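Local coordinates for EGF family domain-containing protein (Toxoplasma gondii, PDB 4Z80) that probably takes part in host-cell invasion as the moving-junction antigen AMA4, binding a peptide of its partner RON2L1, at residues A[24-29]-A[90-95]; A[253-259]-A[332-338]. One frame throughout, in Å; residues are numbered along the deposited sequence.

Contact 1: A[24-29]-A[90-95]; sequences NHVDLI and MAAGAC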
loop_
_atom_site.group_PDB
_atom_site.type_symbol
_atom_site.label_atom_id
_atom_site.label_comp_id
_atom_site.label_asym_id
_atom_site.label_seq_id
_atom_site.Cartn_x
_atom_site.Cartn_y
_atom_site.Cartn_z
ATOM N N ASN A 24 -1.930 -5.590 -17.217
ATOM C CA ASN A 24 -1.844 -6.389 -15.995
ATOM C C ASN A 24 -1.951 -5.603 -14.692
ATOM O O ASN A 24 -2.285 -6.177 -13.667
ATOM C CB ASN A 24 -0.536 -7.181 -16.017
ATOM C CG ASN A 24 -0.504 -8.182 -17.155
ATOM O OD1 ASN A 24 -1.551 -8.569 -17.673
ATOM N ND2 ASN A 24 0.682 -8.591 -17.557
ATOM N N HIS A 25 -1.702 -4.297 -14.744
ATOM C CA HIS A 25 -1.864 -3.440 -13.577
ATOM C C HIS A 25 -3.327 -3.027 -13.509
ATOM O O HIS A 25 -3.711 -1.904 -13.868
ATOM C CB HIS A 25 -0.935 -2.231 -13.660
ATOM C CG HIS A 25 -0.822 -1.458 -12.385
ATOM N ND1 HIS A 25 -0.386 -2.029 -11.208
ATOM C CD2 HIS A 25 -1.052 -0.154 -12.107
ATOM C CE1 HIS A 25 -0.368 -1.116 -10.257
ATOM N NE2 HIS A 25 -0.764 0.033 -10.776
ATOM N N VAL A 26 -4.144 -3.960 -13.044
ATOM C CA VAL A 26 -5.580 -3.839 -13.155
ATOM C C VAL A 26 -6.223 -3.477 -11.825
ATOM O O VAL A 26 -5.577 -3.464 -10.775
ATOM C CB VAL A 26 -6.206 -5.146 -13.677
ATOM C CG1 VAL A 26 -5.598 -5.530 -15.012
ATOM C CG2 VAL A 26 -6.023 -6.283 -12.685
ATOM N N ASP A 27 -7.511 -3.175 -11.902
ATOM C CA ASP A 27 -8.337 -2.932 -10.737
ATOM C C ASP A 27 -9.138 -4.189 -10.485
ATOM O O ASP A 27 -10.093 -4.462 -11.205
ATOM C CB ASP A 27 -9.272 -1.742 -10.972
ATOM C CG ASP A 27 -10.143 -1.429 -9.767
ATOM O OD1 ASP A 27 -9.618 -1.398 -8.635
ATOM O OD2 ASP A 27 -11.356 -1.197 -9.957
ATOM N N LEU A 28 -8.729 -4.983 -9.506
ATOM C CA LEU A 28 -9.465 -6.197 -9.205
ATOM C C LEU A 28 -10.142 -6.102 -7.856
ATOM O O LEU A 28 -9.756 -5.310 -6.987
ATOM C CB LEU A 28 -8.553 -7.424 -9.258
ATOM C CG LEU A 28 -7.483 -7.652 -8.187
ATOM C CD1 LEU A 28 -8.034 -8.269 -6.901
ATOM C CD2 LEU A 28 -6.388 -8.555 -8.744
ATOM N N ILE A 29 -11.190 -6.900 -7.711
ATOM C CA ILE A 29 -11.850 -7.081 -6.436
ATOM C C ILE A 29 -11.955 -8.583 -6.184
ATOM O O ILE A 29 -12.018 -9.373 -7.131
ATOM C CB ILE A 29 -13.237 -6.425 -6.412
ATOM C CG1 ILE A 29 -14.047 -6.878 -7.620
ATOM C CG2 ILE A 29 -13.106 -4.901 -6.410
ATOM C CD1 ILE A 29 -15.503 -6.823 -7.403
ATOM N N MET A 90 -10.661 4.111 -3.356
ATOM C CA MET A 90 -9.627 3.297 -2.721
ATOM C C MET A 90 -8.373 3.282 -3.595
ATOM O O MET A 90 -8.454 3.437 -4.816
ATOM C CB MET A 90 -10.128 1.868 -2.463
ATOM C CG MET A 90 -10.528 1.090 -3.693
ATOM S SD MET A 90 -11.313 -0.470 -3.205
ATOM C CE MET A 90 -11.540 -1.204 -4.817
ATOM N N ALA A 91 -7.216 3.105 -2.963
ATOM C CA ALA A 91 -5.964 2.929 -3.684
ATOM C C ALA A 91 -6.034 1.634 -4.488
ATOM O O ALA A 91 -6.426 0.589 -3.958
ATOM C CB ALA A 91 -4.784 2.906 -2.721
ATOM N N ALA A 92 -5.658 1.699 -5.760
ATOM C CA ALA A 92 -5.850 0.589 -6.692
ATOM C C ALA A 92 -4.612 0.370 -7.537
ATOM O O ALA A 92 -3.785 1.272 -7.694
ATOM C CB ALA A 92 -7.046 0.855 -7.585
ATOM N N GLY A 93 -4.517 -0.836 -8.096
ATOM C CA GLY A 93 -3.414 -1.227 -8.957
ATOM C C GLY A 93 -2.886 -2.576 -8.514
ATOM O O GLY A 93 -2.339 -2.699 -7.423
ATOM N N ALA A 94 -3.035 -3.584 -9.360
ATOM C CA ALA A 94 -2.725 -4.959 -8.959
ATOM C C ALA A 94 -1.242 -5.284 -8.799
ATOM O O ALA A 94 -0.915 -6.253 -8.118
ATOM C CB ALA A 94 -3.336 -5.929 -9.952
ATOM N N CYS A 95 -0.355 -4.513 -9.419
ATOM C CA CYS A 95 1.083 -4.777 -9.326
ATOM C C CYS A 95 1.721 -4.002 -8.186
ATOM O O CYS A 95 1.478 -2.809 -8.041
ATOM C CB CYS A 95 1.797 -4.412 -10.627
ATOM S SG CYS A 95 1.335 -5.436 -12.039
HETATM O O HOH W 1 -1.264 2.080 -8.722
HETATM O O HOH W 2 -6.056 -3.959 -7.970
#

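Contact 2: A[253-259]-A[332-338]; sequences FECSILS and VTSHTRP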
loop_
_atom_site.group_PDB
_atom_site.type_symbol
_atom_site.label_atom_id
_atom_site.label_comp_id
_atom_site.label_asym_id
_atom_site.label_seq_id
_atom_site.Cartn_x
_atom_site.Cartn_y
_atom_site.Cartn_z
ATOM N N PHE A 253 2.816 -9.467 -1.794
ATOM C CA PHE A 253 1.458 -9.988 -1.891
ATOM C C PHE A 253 0.926 -10.417 -0.521
ATOM O O PHE A 253 -0.235 -10.172 -0.194
ATOM C CB PHE A 253 1.366 -11.160 -2.864
ATOM C CG PHE A 253 0.018 -11.821 -2.858
ATOM C CD1 PHE A 253 -1.103 -11.146 -3.317
ATOM C CD2 PHE A 253 -0.140 -13.099 -2.344
ATOM C CE1 PHE A 253 -2.343 -11.734 -3.285
ATOM C CE2 PHE A 253 -1.382 -13.697 -2.315
ATOM C CZ PHE A 253 -2.490 -13.016 -2.782
ATOM N N GLU A 254 1.768 -11.055 0.284
ATOM C CA GLU A 254 1.348 -11.439 1.621
ATOM C C GLU A 254 0.999 -10.203 2.454
ATOM O O GLU A 254 0.081 -10.228 3.265
ATOM C CB GLU A 254 2.435 -12.273 2.291
ATOM C CG GLU A 254 2.595 -13.670 1.675
ATOM C CD GLU A 254 3.333 -13.678 0.339
ATOM O OE1 GLU A 254 4.001 -12.677 -0.002
ATOM O OE2 GLU A 254 3.245 -14.701 -0.375
ATOM N N CYS A 255 1.710 -9.105 2.218
ATOM C CA CYS A 255 1.405 -7.853 2.897
ATOM C C CYS A 255 0.002 -7.371 2.510
ATOM O O CYS A 255 -0.756 -6.906 3.365
ATOM C CB CYS A 255 2.473 -6.813 2.554
ATOM S SG CYS A 255 2.321 -5.247 3.439
ATOM N N SER A 256 -0.363 -7.500 1.233
ATOM C CA SER A 256 -1.714 -7.116 0.796
ATOM C C SER A 256 -2.793 -7.958 1.495
ATOM O O SER A 256 -3.887 -7.461 1.766
ATOM C CB SER A 256 -1.862 -7.225 -0.732
ATOM O OG SER A 256 -2.025 -8.566 -1.184
ATOM N N ILE A 257 -2.482 -9.219 1.803
ATOM C CA ILE A 257 -3.443 -10.083 2.478
ATOM C C ILE A 257 -3.730 -9.550 3.878
ATOM O O ILE A 257 -4.869 -9.604 4.348
ATOM C CB ILE A 257 -2.937 -11.548 2.560
ATOM C CG1 ILE A 257 -2.976 -12.197 1.169
ATOM C CG2 ILE A 257 -3.771 -12.374 3.563
ATOM C CD1 ILE A 257 -2.359 -13.597 1.109
ATOM N N LEU A 258 -2.706 -9.041 4.560
ATOM C CA LEU A 258 -2.929 -8.445 5.870
ATOM C C LEU A 258 -3.969 -7.329 5.765
ATOM O O LEU A 258 -4.865 -7.232 6.594
ATOM C CB LEU A 258 -1.623 -7.909 6.472
ATOM C CG LEU A 258 -1.752 -7.271 7.861
ATOM C CD1 LEU A 258 -2.294 -8.271 8.891
ATOM C CD2 LEU A 258 -0.418 -6.703 8.324
ATOM N N SER A 259 -3.877 -6.502 4.726
ATOM C CA SER A 259 -4.882 -5.464 4.514
ATOM C C SER A 259 -6.262 -6.023 4.201
ATOM O O SER A 259 -7.257 -5.618 4.800
ATOM C CB SER A 259 -4.466 -4.527 3.379
ATOM O OG SER A 259 -5.603 -3.782 2.947
ATOM N N VAL A 332 1.949 -1.192 -1.923
ATOM C CA VAL A 332 1.130 -2.363 -2.181
ATOM C C VAL A 332 -0.335 -2.033 -1.955
ATOM O O VAL A 332 -0.695 -1.594 -0.873
ATOM C CB VAL A 332 1.546 -3.509 -1.232
ATOM C CG1 VAL A 332 0.654 -4.712 -1.383
ATOM C CG2 VAL A 332 3.011 -3.877 -1.472
ATOM N N THR A 333 -1.189 -2.248 -2.947
ATOM C CA THR A 333 -2.615 -2.071 -2.712
ATOM C C THR A 333 -3.237 -3.343 -2.138
ATOM O O THR A 333 -2.674 -4.441 -2.225
ATOM C CB THR A 333 -3.371 -1.658 -3.986
ATOM O OG1 THR A 333 -3.481 -2.769 -4.882
ATOM C CG2 THR A 333 -2.663 -0.500 -4.681
ATOM N N SER A 334 -4.406 -3.177 -1.546
ATOM C CA SER A 334 -5.113 -4.280 -0.910
ATOM C C SER A 334 -5.448 -5.353 -1.935
ATOM O O SER A 334 -5.546 -6.537 -1.604
ATOM C CB SER A 334 -6.380 -3.752 -0.234
ATOM O OG SER A 334 -6.972 -4.710 0.631
ATOM N N HIS A 335 -5.604 -4.934 -3.186
ATOM C CA HIS A 335 -5.975 -5.829 -4.270
ATOM C C HIS A 335 -4.774 -6.119 -5.174
ATOM O O HIS A 335 -4.796 -5.875 -6.378
ATOM C CB HIS A 335 -7.134 -5.221 -5.063
ATOM C CG HIS A 335 -8.406 -5.092 -4.276
ATOM N ND1 HIS A 335 -8.861 -3.888 -3.779
ATOM C CD2 HIS A 335 -9.323 -6.020 -3.911
ATOM C CE1 HIS A 335 -10.003 -4.082 -3.140
ATOM N NE2 HIS A 335 -10.303 -5.369 -3.202
ATOM N N THR A 336 -3.720 -6.649 -4.572
ATOM C CA THR A 336 -2.545 -7.074 -5.311
ATOM C C THR A 336 -2.807 -8.450 -5.924
ATOM O O THR A 336 -3.373 -9.321 -5.258
ATOM C CB THR A 336 -1.323 -7.110 -4.384
ATOM O OG1 THR A 336 -1.023 -5.774 -3.946
ATOM C CG2 THR A 336 -0.101 -7.688 -5.078
ATOM N N ARG A 337 -2.402 -8.657 -7.174
ATOM C CA ARG A 337 -2.694 -9.917 -7.853
ATOM C C ARG A 337 -1.690 -10.985 -7.394
ATOM O O ARG A 337 -0.502 -10.714 -7.241
ATOM C CB ARG A 337 -2.697 -9.745 -9.384
ATOM C CG ARG A 337 -1.425 -9.179 -10.035
ATOM C CD ARG A 337 -1.654 -8.897 -11.523
ATOM N NE ARG A 337 -2.153 -10.093 -12.209
ATOM C CZ ARG A 337 -2.888 -10.103 -13.316
ATOM N NH1 ARG A 337 -3.235 -8.977 -13.929
ATOM N NH2 ARG A 337 -3.278 -11.263 -13.820
ATOM N N PRO A 338 -2.189 -12.198 -7.128
ATOM C CA PRO A 338 -1.354 -13.242 -6.527
ATOM C C PRO A 338 -0.348 -13.832 -7.508
ATOM O O PRO A 338 0.590 -14.521 -7.090
ATOM C CB PRO A 338 -2.382 -14.291 -6.083
ATOM C CG PRO A 338 -3.532 -14.097 -6.975
ATOM C CD PRO A 338 -3.593 -12.618 -7.250
HETATM O O HOH W 3 -4.757 -9.353 -0.798
#

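Contact 1: A[24-29]-A[90-95]
H25, at the centre of an inverse gamma turn joining helix 21-24 to strand 27-30, inserts its ring into the bend of the 92-95 loop that leaves strand 89-91. With CG anti to the backbone N (chi1 -168°), the ring reaches back to the loop, and ND1 accepts the backbone N-H of C95 at 3.1 Å. The bond is fairly straight, 153° at the hydrogen, although the donor is tilted 18° out of the ring plane. G93 lies over one ring face, its CA 3.6 Å from the centroid in a CH-pi contact; glycine suits the place because its positive phi is easy without a CB, and a CB here would collide with NE2. The other ring nitrogen, NE2, is 2.9 Å from a water that donates to A92 O. V26 O takes a weak bond from A94 N and a second from a water that bridges to L28 N. The small methyl of A94 packs against V26 CG2, 3.8 Å away, with L28 CD2 a little farther off. D27 OD1 comes within 3.6 Å of A92 CB and is hydrogen-bonded to S61 OG, while OD2 forms a salt bridge with R50. A disulfide ties C95 to C344. Since ND1 accepts the C95 N-H and so carries no hydrogen, the buried imidazole is probably neutral, its rotation fixed by bond, glycine and water.

Contact 2: A[253-259]-A[332-338]
S256 and S334 bring the two backbones closest, their CA atoms 4.7 Å apart, where helix 252-262 runs past the irregular chain that follows strand 329-332; at the F253 end the helix stands farther from the loop. Both segments belong to the AMA1 family region of the PAN clan, and the contact joins this helix to the loop leading into helix 340-343. S256 suits the close approach because its side chain is short: CB sits 3.3 Å from T333 O and also touches V332 CG1, while OG faces the CB of T336. The hydroxyl lies between the backbone N and the carbonyl carbon (chi1 77°), which turns it back along the helix to F253 O at 2.6 Å, in the carbonyl plane and on a lone pair. That carbonyl also accepts I257 N, so two donors grip one oxygen. A water donates to both S256 OG and S334 O, linking helix and loop. One turn on, the hydroxyls of S259 and S334 meet end to end, OG to OG 2.8 Å, and S259 OG is bonded to L278 O as well. On the loop, T336 OG1 donates to T333 O at 2.7 Å, closing a short loop of chain; T336 CG2, anti to the backbone N, lies near F253 CD1. The phenyl group is sandwiched: P338 covers one face, its CA 3.8 Å from the centroid, and I257 CG1 lies over the opposite one. Proline offers a rigid, aliphatic surface for this CH-pi contact, and Y45 meets the phenyl edge-to-face. T336 O, buried without a polar partner anywhere in the model, points at the ring's edge, 3.3 Å from F253 CE1.

Contacts 1 and 2 are neighbouring, touching parts of the buried interior, their centres about 10 Å apart, although contact 1 closes along the chain before contact 2 opens. The 332-338 loop is the shared piece, with the helix of contact 2 beside it and the segments of contact 1 against it. T333 OG1 lies 2.8 Å from G93 O, a probable hydrogen bond, and R337 NH1 probably makes another to N24 O at 3.0 Å, while R337 NE is salt-bridged to D339; R337 and A94 also hydrogen-bond through their backbones. Disulfide C255-C289 fastens helix 252-262 to strand 289-291. No other protein chain of the assembly touches the four segments, so neither contact forms part of the surface meeting the RON2L1 peptide.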